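Local coordinates for phosphoenolpyruvate-protein phosphotransferase (Coxiella burnetii, PDB 3TRC) that probably transfers a phosphoryl group from phosphoenolpyruvate to a histidine of a partner protein, and is represented here by its GAF domain alone, at residues Ile9-Asn18 with Phe147-Glu158; Pro39-Ile47 with Val56-Asn64. All blocks are in the same frame, centred on the assembly; numbering follows the deposited sequence. Where two conformers were deposited one is given.

Interaction 1 of 2, residues Ile9-Asn18 with Phe147-Glu158; sequences ILRQITQEVN and FCVTLAIHLAAE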
loop_
_atom_site.group_PDB
_atom_site.type_symbol
_atom_site.label_atom_id
_atom_site.label_comp_id
_atom_site.label_asym_id
_atom_site.label_seq_id
_atom_site.Cartn_x
_atom_site.Cartn_y
_atom_site.Cartn_z
ATOM N N ILE A 9 9.820 -3.266 -3.346
ATOM C CA ILE A 9 9.333 -2.537 -4.510
ATOM C C ILE A 9 8.041 -1.831 -4.141
ATOM O O ILE A 9 7.840 -0.668 -4.480
ATOM C CB ILE A 9 9.072 -3.475 -5.697
ATOM C CG1 ILE A 9 10.390 -4.071 -6.184
ATOM C CG2 ILE A 9 8.346 -2.732 -6.831
ATOM C CD1 ILE A 9 10.227 -5.284 -7.065
ATOM N N LEU A 10 7.174 -2.551 -3.439
ATOM C CA LEU A 10 5.920 -1.991 -2.961
ATOM C C LEU A 10 6.217 -0.777 -2.101
ATOM O O LEU A 10 5.560 0.254 -2.203
ATOM C CB LEU A 10 5.157 -3.022 -2.134
ATOM C CG LEU A 10 3.888 -3.620 -2.723
ATOM C CD1 LEU A 10 3.100 -4.316 -1.623
ATOM C CD2 LEU A 10 3.044 -2.533 -3.390
ATOM N N ARG A 11 7.223 -0.911 -1.245
ATOM C CA ARG A 11 7.611 0.172 -0.360
ATOM C C ARG A 11 7.957 1.425 -1.163
ATOM O O ARG A 11 7.456 2.511 -0.880
ATOM C CB ARG A 11 8.802 -0.265 0.494
ATOM C CG ARG A 11 9.150 0.667 1.637
ATOM C CD ARG A 11 10.458 0.227 2.277
ATOM N NE ARG A 11 11.551 0.208 1.306
ATOM C CZ ARG A 11 12.649 -0.533 1.427
ATOM N NH1 ARG A 11 12.803 -1.327 2.477
ATOM N NH2 ARG A 11 13.591 -0.486 0.493
ATOM N N GLN A 12 8.802 1.262 -2.178
ATOM C CA GLN A 12 9.256 2.382 -2.999
ATOM C C GLN A 12 8.144 2.985 -3.862
ATOM O O GLN A 12 8.030 4.208 -3.965
ATOM C CB GLN A 12 10.443 1.962 -3.876
ATOM C CG GLN A 12 10.835 2.976 -4.953
ATOM C CD GLN A 12 11.553 4.202 -4.399
ATOM O OE1 GLN A 12 12.012 4.209 -3.256
ATOM N NE2 GLN A 12 11.654 5.244 -5.216
ATOM N N ILE A 13 7.328 2.133 -4.479
ATOM C CA ILE A 13 6.271 2.626 -5.358
ATOM C C ILE A 13 5.100 3.237 -4.587
ATOM O O ILE A 13 4.484 4.191 -5.050
ATOM C CB ILE A 13 5.758 1.539 -6.322
ATOM C CG1 ILE A 13 4.839 2.154 -7.374
ATOM C CG2 ILE A 13 5.020 0.442 -5.564
ATOM C CD1 ILE A 13 4.505 1.210 -8.506
ATOM N N THR A 14 4.793 2.683 -3.418
ATOM C CA THR A 14 3.725 3.225 -2.581
ATOM C C THR A 14 4.127 4.649 -2.214
ATOM O O THR A 14 3.310 5.570 -2.230
ATOM C CB THR A 14 3.504 2.378 -1.308
ATOM O OG1 THR A 14 3.221 1.020 -1.681
ATOM C CG2 THR A 14 2.335 2.916 -0.494
ATOM N N GLN A 15 5.412 4.809 -1.905
ATOM C CA GLN A 15 6.018 6.108 -1.639
ATOM C C GLN A 15 5.844 7.059 -2.817
ATOM O O GLN A 15 5.372 8.185 -2.659
ATOM C CB GLN A 15 7.512 5.929 -1.367
ATOM C CG GLN A 15 8.237 7.204 -1.010
ATOM C CD GLN A 15 8.177 7.492 0.472
ATOM O OE1 GLN A 15 7.190 8.032 0.970
ATOM N NE2 GLN A 15 9.231 7.120 1.190
ATOM N N GLU A 16 6.237 6.602 -3.999
ATOM C CA GLU A 16 6.175 7.433 -5.195
ATOM C C GLU A 16 4.743 7.801 -5.599
ATOM O O GLU A 16 4.490 8.922 -6.034
ATOM C CB GLU A 16 6.915 6.763 -6.360
ATOM C CG GLU A 16 8.437 6.830 -6.262
ATOM C CD GLU A 16 9.130 6.249 -7.487
ATOM O OE1 GLU A 16 8.561 5.337 -8.123
ATOM O OE2 GLU A 16 10.241 6.708 -7.821
ATOM N N VAL A 17 3.811 6.864 -5.453
ATOM C CA VAL A 17 2.411 7.140 -5.772
ATOM C C VAL A 17 1.837 8.215 -4.857
ATOM O O VAL A 17 1.190 9.152 -5.316
ATOM C CB VAL A 17 1.528 5.874 -5.698
ATOM C CG1 VAL A 17 0.049 6.245 -5.822
ATOM C CG2 VAL A 17 1.925 4.885 -6.784
ATOM N N ASN A 18 2.082 8.088 -3.557
ATOM C CA ASN A 18 1.553 9.074 -2.623
ATOM C C ASN A 18 2.196 10.451 -2.779
ATOM O O ASN A 18 1.606 11.458 -2.404
ATOM C CB ASN A 18 1.639 8.572 -1.180
ATOM C CG ASN A 18 0.529 7.599 -0.844
ATOM O OD1 ASN A 18 -0.457 7.492 -1.576
ATOM N ND2 ASN A 18 0.673 6.893 0.269
ATOM N N PHE A 147 1.693 -8.778 -5.303
ATOM C CA PHE A 147 2.218 -7.430 -5.435
ATOM C C PHE A 147 1.287 -6.552 -6.265
ATOM O O PHE A 147 0.912 -5.453 -5.854
ATOM C CB PHE A 147 3.594 -7.480 -6.089
ATOM C CG PHE A 147 4.104 -6.147 -6.520
ATOM C CD1 PHE A 147 4.666 -5.278 -5.606
ATOM C CD2 PHE A 147 4.020 -5.761 -7.844
ATOM C CE1 PHE A 147 5.134 -4.048 -6.005
ATOM C CE2 PHE A 147 4.485 -4.536 -8.243
ATOM C CZ PHE A 147 5.043 -3.678 -7.329
ATOM N N CYS A 148 0.917 -7.046 -7.437
ATOM C CA CYS A 148 0.074 -6.276 -8.346
ATOM C C CYS A 148 -1.336 -6.045 -7.792
ATOM O O CYS A 148 -1.924 -4.979 -7.990
ATOM C CB CYS A 148 0.020 -6.950 -9.719
ATOM S SG CYS A 148 1.532 -6.864 -10.693
ATOM N N VAL A 149 -1.883 -7.043 -7.107
ATOM C CA VAL A 149 -3.205 -6.918 -6.506
ATOM C C VAL A 149 -3.179 -5.889 -5.385
ATOM O O VAL A 149 -4.042 -5.015 -5.307
ATOM C CB VAL A 149 -3.725 -8.270 -5.985
ATOM C CG1 VAL A 149 -4.924 -8.070 -5.063
ATOM C CG2 VAL A 149 -4.084 -9.173 -7.151
ATOM N N THR A 150 -2.172 -5.988 -4.523
ATOM C CA THR A 150 -2.028 -5.049 -3.422
ATOM C C THR A 150 -1.887 -3.635 -3.961
ATOM O O THR A 150 -2.488 -2.689 -3.435
ATOM C CB THR A 150 -0.810 -5.420 -2.537
ATOM O OG1 THR A 150 -0.984 -6.751 -2.044
ATOM C CG2 THR A 150 -0.700 -4.472 -1.361
ATOM N N LEU A 151 -1.118 -3.493 -5.035
ATOM C CA LEU A 151 -0.940 -2.208 -5.699
ATOM C C LEU A 151 -2.259 -1.662 -6.257
ATOM O O LEU A 151 -2.546 -0.469 -6.136
ATOM C CB LEU A 151 0.081 -2.342 -6.821
ATOM C CG LEU A 151 0.443 -1.075 -7.590
ATOM C CD1 LEU A 151 0.999 -0.022 -6.640
ATOM C CD2 LEU A 151 1.440 -1.395 -8.689
ATOM N N ALA A 152 -3.051 -2.537 -6.870
ATOM C CA ALA A 152 -4.320 -2.127 -7.464
ATOM C C ALA A 152 -5.291 -1.543 -6.439
ATOM O O ALA A 152 -6.137 -0.712 -6.778
ATOM C CB ALA A 152 -4.972 -3.297 -8.202
ATOM N N ILE A 153 -5.189 -1.992 -5.192
ATOM C CA ILE A 153 -5.999 -1.421 -4.122
ATOM C C ILE A 153 -5.650 0.053 -3.952
ATOM O O ILE A 153 -6.526 0.898 -3.772
ATOM C CB ILE A 153 -5.786 -2.176 -2.800
ATOM C CG1 ILE A 153 -6.190 -3.641 -2.986
ATOM C CG2 ILE A 153 -6.579 -1.527 -1.676
ATOM C CD1 ILE A 153 -5.824 -4.541 -1.837
ATOM N N HIS A 154 -4.359 0.353 -4.028
ATOM C CA HIS A 154 -3.873 1.722 -3.915
ATOM C C HIS A 154 -4.379 2.536 -5.105
ATOM O O HIS A 154 -4.874 3.648 -4.946
ATOM C CB HIS A 154 -2.341 1.710 -3.876
ATOM C CG HIS A 154 -1.724 2.946 -3.301
ATOM N ND1 HIS A 154 -2.460 4.053 -2.927
ATOM C CD2 HIS A 154 -0.432 3.252 -3.040
ATOM C CE1 HIS A 154 -1.647 4.982 -2.460
ATOM N NE2 HIS A 154 -0.408 4.523 -2.520
ATOM N N LEU A 155 -4.246 1.975 -6.305
ATOM C CA LEU A 155 -4.710 2.645 -7.515
ATOM C C LEU A 155 -6.205 2.945 -7.463
ATOM O O LEU A 155 -6.647 4.005 -7.907
ATOM C CB LEU A 155 -4.381 1.807 -8.748
ATOM C CG LEU A 155 -2.885 1.529 -8.937
ATOM C CD1 LEU A 155 -2.656 0.665 -10.161
ATOM C CD2 LEU A 155 -2.112 2.833 -9.048
ATOM N N ALA A 156 -6.984 2.012 -6.924
ATOM C CA ALA A 156 -8.424 2.219 -6.785
ATOM C C ALA A 156 -8.714 3.442 -5.923
ATOM O O ALA A 156 -9.568 4.271 -6.258
ATOM C CB ALA A 156 -9.093 0.977 -6.198
ATOM N N ALA A 157 -7.997 3.561 -4.810
ATOM C CA ALA A 157 -8.187 4.692 -3.911
ATOM C C ALA A 157 -7.814 5.997 -4.596
ATOM O O ALA A 157 -8.498 7.004 -4.446
ATOM C CB ALA A 157 -7.366 4.510 -2.637
ATOM N N GLU A 158 -6.721 5.977 -5.348
ATOM C CA GLU A 158 -6.271 7.170 -6.055
ATOM C C GLU A 158 -7.273 7.611 -7.125
ATOM O O GLU A 158 -7.566 8.796 -7.263
ATOM C CB GLU A 158 -4.880 6.940 -6.648
ATOM C CG GLU A 158 -3.818 6.637 -5.583
ATOM C CD GLU A 158 -3.565 7.816 -4.654
ATOM O OE1 GLU A 158 -3.366 8.933 -5.165
ATOM O OE2 GLU A 158 -3.576 7.632 -3.416
HETATM O O HOH W 1 -1.180 10.521 -4.470
#

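Interaction 2 of 2, residues Pro39-Ile47 with Val56-Asn64; sequences PADACSLFI and VLMATQGLN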
loop_
_atom_site.group_PDB
_atom_site.type_symbol
_atom_site.label_atom_id
_atom_site.label_comp_id
_atom_site.label_asym_id
_atom_site.label_seq_id
_atom_site.Cartn_x
_atom_site.Cartn_y
_atom_site.Cartn_z
ATOM N N PRO A 39 10.526 -7.936 -13.547
ATOM C CA PRO A 39 10.149 -6.973 -14.589
ATOM C C PRO A 39 9.045 -7.518 -15.489
ATOM O O PRO A 39 8.674 -8.689 -15.398
ATOM C CB PRO A 39 11.435 -6.836 -15.401
ATOM C CG PRO A 39 12.040 -8.204 -15.327
ATOM C CD PRO A 39 11.720 -8.712 -13.933
ATOM N N ALA A 40 8.520 -6.661 -16.357
ATOM C CA ALA A 40 7.561 -7.076 -17.367
ATOM C C ALA A 40 7.815 -6.244 -18.617
ATOM O O ALA A 40 8.521 -5.244 -18.564
ATOM C CB ALA A 40 6.130 -6.880 -16.873
ATOM N N ASP A 41 7.236 -6.646 -19.742
ATOM C CA ASP A 41 7.511 -5.952 -21.000
ATOM C C ASP A 41 6.487 -4.890 -21.377
ATOM O O ASP A 41 6.806 -3.956 -22.111
ATOM C CB ASP A 41 7.700 -6.955 -22.132
ATOM C CG ASP A 41 8.774 -7.963 -21.816
ATOM O OD1 ASP A 41 9.913 -7.542 -21.507
ATOM O OD2 ASP A 41 8.473 -9.169 -21.829
ATOM N N ALA A 42 5.269 -5.019 -20.860
ATOM C CA ALA A 42 4.265 -3.983 -21.043
ATOM C C ALA A 42 3.344 -3.908 -19.835
ATOM O O ALA A 42 3.093 -4.905 -19.164
ATOM C CB ALA A 42 3.461 -4.223 -22.328
ATOM N N CYS A 43 2.874 -2.708 -19.531
ATOM C CA CYS A 43 1.903 -2.530 -18.469
ATOM C C CYS A 43 0.996 -1.387 -18.871
ATOM O O CYS A 43 1.467 -0.331 -19.285
ATOM C CB CYS A 43 2.587 -2.239 -17.133
ATOM S SG CYS A 43 1.444 -2.078 -15.753
ATOM N N SER A 44 -0.306 -1.619 -18.767
ATOM C CA SER A 44 -1.307 -0.638 -19.164
ATOM C C SER A 44 -2.366 -0.493 -18.086
ATOM O O SER A 44 -2.670 -1.447 -17.371
ATOM C CB SER A 44 -1.971 -1.056 -20.485
ATOM O OG SER A 44 -0.996 -1.189 -21.512
ATOM N N LEU A 45 -2.925 0.705 -17.980
ATOM C CA LEU A 45 -3.961 0.972 -16.996
ATOM C C LEU A 45 -5.158 1.570 -17.717
ATOM O O LEU A 45 -5.026 2.553 -18.443
ATOM C CB LEU A 45 -3.431 1.923 -15.917
ATOM C CG LEU A 45 -4.244 2.007 -14.623
ATOM C CD1 LEU A 45 -3.366 2.469 -13.470
ATOM C CD2 LEU A 45 -5.448 2.918 -14.797
ATOM N N PHE A 46 -6.315 0.938 -17.540
ATOM C CA PHE A 46 -7.551 1.379 -18.166
ATOM C C PHE A 46 -8.475 1.898 -17.089
ATOM O O PHE A 46 -8.507 1.363 -15.979
ATOM C CB PHE A 46 -8.248 0.210 -18.869
ATOM C CG PHE A 46 -7.517 -0.307 -20.077
ATOM C CD1 PHE A 46 -6.521 -1.258 -19.951
ATOM C CD2 PHE A 46 -7.848 0.148 -21.347
ATOM C CE1 PHE A 46 -5.855 -1.745 -21.070
ATOM C CE2 PHE A 46 -7.185 -0.324 -22.467
ATOM C CZ PHE A 46 -6.195 -1.272 -22.335
ATOM N N ILE A 47 -9.238 2.931 -17.414
ATOM C CA ILE A 47 -10.248 3.426 -16.489
ATOM C C ILE A 47 -11.632 3.278 -17.115
ATOM O O ILE A 47 -11.807 3.494 -18.316
ATOM C CB ILE A 47 -9.968 4.887 -16.086
ATOM C CG1 ILE A 47 -8.652 4.964 -15.304
ATOM C CG2 ILE A 47 -11.100 5.436 -15.234
ATOM C CD1 ILE A 47 -8.418 6.305 -14.633
ATOM N N VAL A 56 -11.149 2.877 -21.031
ATOM C CA VAL A 56 -10.293 3.806 -21.765
ATOM C C VAL A 56 -8.853 3.690 -21.292
ATOM O O VAL A 56 -8.582 3.741 -20.099
ATOM C CB VAL A 56 -10.752 5.260 -21.556
ATOM C CG1 VAL A 56 -9.910 6.204 -22.415
ATOM C CG2 VAL A 56 -12.222 5.396 -21.894
ATOM N N LEU A 57 -7.923 3.517 -22.223
ATOM C CA LEU A 57 -6.517 3.441 -21.840
ATOM C C LEU A 57 -6.076 4.783 -21.269
ATOM O O LEU A 57 -6.250 5.825 -21.909
ATOM C CB LEU A 57 -5.657 3.079 -23.050
ATOM C CG LEU A 57 -4.164 2.971 -22.755
ATOM C CD1 LEU A 57 -3.889 1.766 -21.857
ATOM C CD2 LEU A 57 -3.384 2.860 -24.064
HETATM N N MSE A 58 -5.508 4.770 -20.067
HETATM C CA MSE A 58 -5.116 6.024 -19.415
HETATM C C MSE A 58 -3.617 6.136 -19.113
HETATM O O MSE A 58 -3.117 7.217 -18.795
HETATM C CB MSE A 58 -5.970 6.269 -18.162
HETATM C CG MSE A 58 -7.439 6.597 -18.473
HETATM SE SE MSE A 58 -7.684 8.180 -19.598
HETATM C CE MSE A 58 -7.183 9.523 -18.283
ATOM N N ALA A 59 -2.902 5.023 -19.240
ATOM C CA ALA A 59 -1.453 5.010 -19.087
ATOM C C ALA A 59 -0.905 3.716 -19.657
ATOM O O ALA A 59 -1.537 2.668 -19.546
ATOM C CB ALA A 59 -1.069 5.138 -17.617
ATOM N N THR A 60 0.267 3.785 -20.275
ATOM C CA THR A 60 0.895 2.574 -20.775
ATOM C C THR A 60 2.404 2.711 -20.833
ATOM O O THR A 60 2.950 3.799 -21.047
ATOM C CB THR A 60 0.362 2.161 -22.172
ATOM O OG1 THR A 60 0.830 0.844 -22.492
ATOM C CG2 THR A 60 0.837 3.138 -23.255
ATOM N N GLN A 61 3.067 1.590 -20.597
ATOM C CA GLN A 61 4.473 1.440 -20.912
ATOM C C GLN A 61 4.563 0.210 -21.803
ATOM O O GLN A 61 4.130 -0.878 -21.420
ATOM C CB GLN A 61 5.286 1.259 -19.635
ATOM C CG GLN A 61 6.722 0.830 -19.859
ATOM C CD GLN A 61 7.531 1.855 -20.625
ATOM O OE1 GLN A 61 7.249 3.055 -20.580
ATOM N NE2 GLN A 61 8.542 1.383 -21.346
ATOM N N GLY A 62 5.082 0.385 -23.011
ATOM C CA GLY A 62 5.232 -0.737 -23.917
ATOM C C GLY A 62 4.349 -0.627 -25.143
ATOM O O GLY A 62 4.699 -1.134 -26.205
ATOM N N LEU A 63 3.205 0.034 -24.995
ATOM C CA LEU A 63 2.263 0.215 -26.091
ATOM C C LEU A 63 2.426 1.586 -26.743
ATOM O O LEU A 63 3.034 2.490 -26.175
ATOM C CB LEU A 63 0.820 0.058 -25.598
ATOM C CG LEU A 63 0.175 -1.331 -25.634
ATOM C CD1 LEU A 63 1.139 -2.417 -25.180
ATOM C CD2 LEU A 63 -1.113 -1.350 -24.817
ATOM N N ASN A 64 1.870 1.726 -27.942
ATOM C CA ASN A 64 1.836 2.994 -28.668
ATOM C C ASN A 64 1.327 4.125 -27.767
ATOM O O ASN A 64 0.177 4.101 -27.331
ATOM C CB ASN A 64 0.927 2.790 -29.891
ATOM C CG ASN A 64 0.685 4.051 -30.696
ATOM O OD1 ASN A 64 1.186 5.135 -30.389
ATOM N ND2 ASN A 64 -0.108 3.905 -31.760
HETATM O O HOH W 2 8.497 -1.807 -21.779
#

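Interaction 1 of 2, residues Ile9-Asn18 with Phe147-Glu158
Phe147, Leu10 and His154 carry this near-parallel packing of the first and last helices of this GAF-domain chain, whose short axes run 11.1 Å apart at 17°. Leu10 and Phe147 pass side by side, pointing opposite ways, so that Leu10 CG lies 3.4 Å from Phe147 CD1 while Leu10 CD1 goes on to the methyl group of Thr150. The far end of the same ring is met by Ile9, whose CG2 comes within 3.5 Å of Phe147 CZ. Leu34 of helix 23-37 also touches the ring. Leu10 packs on Leu10 of the second subunit and Asn18 on Ile153 of that subunit, so the helix pair runs along the dimer interface. One turn further on, the side chains of Ile13 and Leu151 run roughly perpendicular, with Ile13 CD1 against both Leu151 methyl groups. His154 reaches across because its CG stands anti to the backbone N (chi1 -160°), pushing the imidazole among Thr14, Val17 and Asn18. Val17 CG1 sits over one ring face in a CH-pi contact, 4.0 Å from the ring centroid, while Asn18 OD1 approaches the ring edge, 2.9 Å from His154 CE1. The amide and ring planes are turned 75° apart. Beyond the imidazole, a water bridges the helices, donating to Val17 O at 2.9 Å and to Glu158 OE1 at 2.8 Å.

Interaction 2 of 2, residues Pro39-Ile47 with Val56-Asn64
Antiparallel strand pairing joins Pro39-Ile47 to Val56-Asn64, the two arms of a beta hairpin inside the GAF-domain sheet, with strand 125-134 bonded along the other edge of strand 42-49. Cys43 and Gln61 form a hydrogen-bonded pair through Cys43 N to Gln61 O (2.9 Å) and Gln61 N to Cys43 O. Nearer the hairpin turn, Ile47 and Val56 are joined by a second reciprocal pair of bonds. Between them the register slips by one residue: Met58 and Ala59 both face Leu45 in a classic beta bulge. Leu45 O takes a straight bond from Met58 N (2.8 Å, 167° at the hydrogen) and a weak one from Ala59 N, while Leu45 N donates to Ala59 O.

On the face bearing Ser44 and Phe46, Thr60 OG1 donates to Ser44 OG at 2.9 Å. The threonine hydroxyl is brought there by a chi1 of -169°, which sets OG1 opposite the backbone N. Leu63 CD2 closes over the same serine oxygen at 3.3 Å. Leu57 lies across the Phe46 ring and places CD1 over its face, 4.0 Å from the centroid and 16° off the normal. The opposite face of the sheet carries Cys43, Leu45 and Ile47, which meet helices 23-37 and 142-164; Cys43, modelled in two conformers, lies against Cys35, with which a disulfide has been observed. There Ile47 CG1 packs on CG of Met58, a selenomethionine, at 3.8 Å. At the open end of the hairpin, a water accepts from Gln61 NE2 and donates to Asp41 O.

Both contacts are largely buried, but they belong to different layers of the GAF domain. Interaction 1 pairs helices 3-19 and 142-164 and adjoins the second subunit, whereas interaction 2 lies within the sheet, nearer the centre of the chain, and is touched by no other chain. Along the sequence the hairpin is nested inside the loop closed by the two helices. The chemistry follows the place: no direct hydrogen bond joins residues 9-18 to 147-158, which rely on side-chain packing and a bridging water, while backbone bonds hold the strands. The two contacts touch at Leu155 CD1 and Leu45 CD1, 3.8 Å apart.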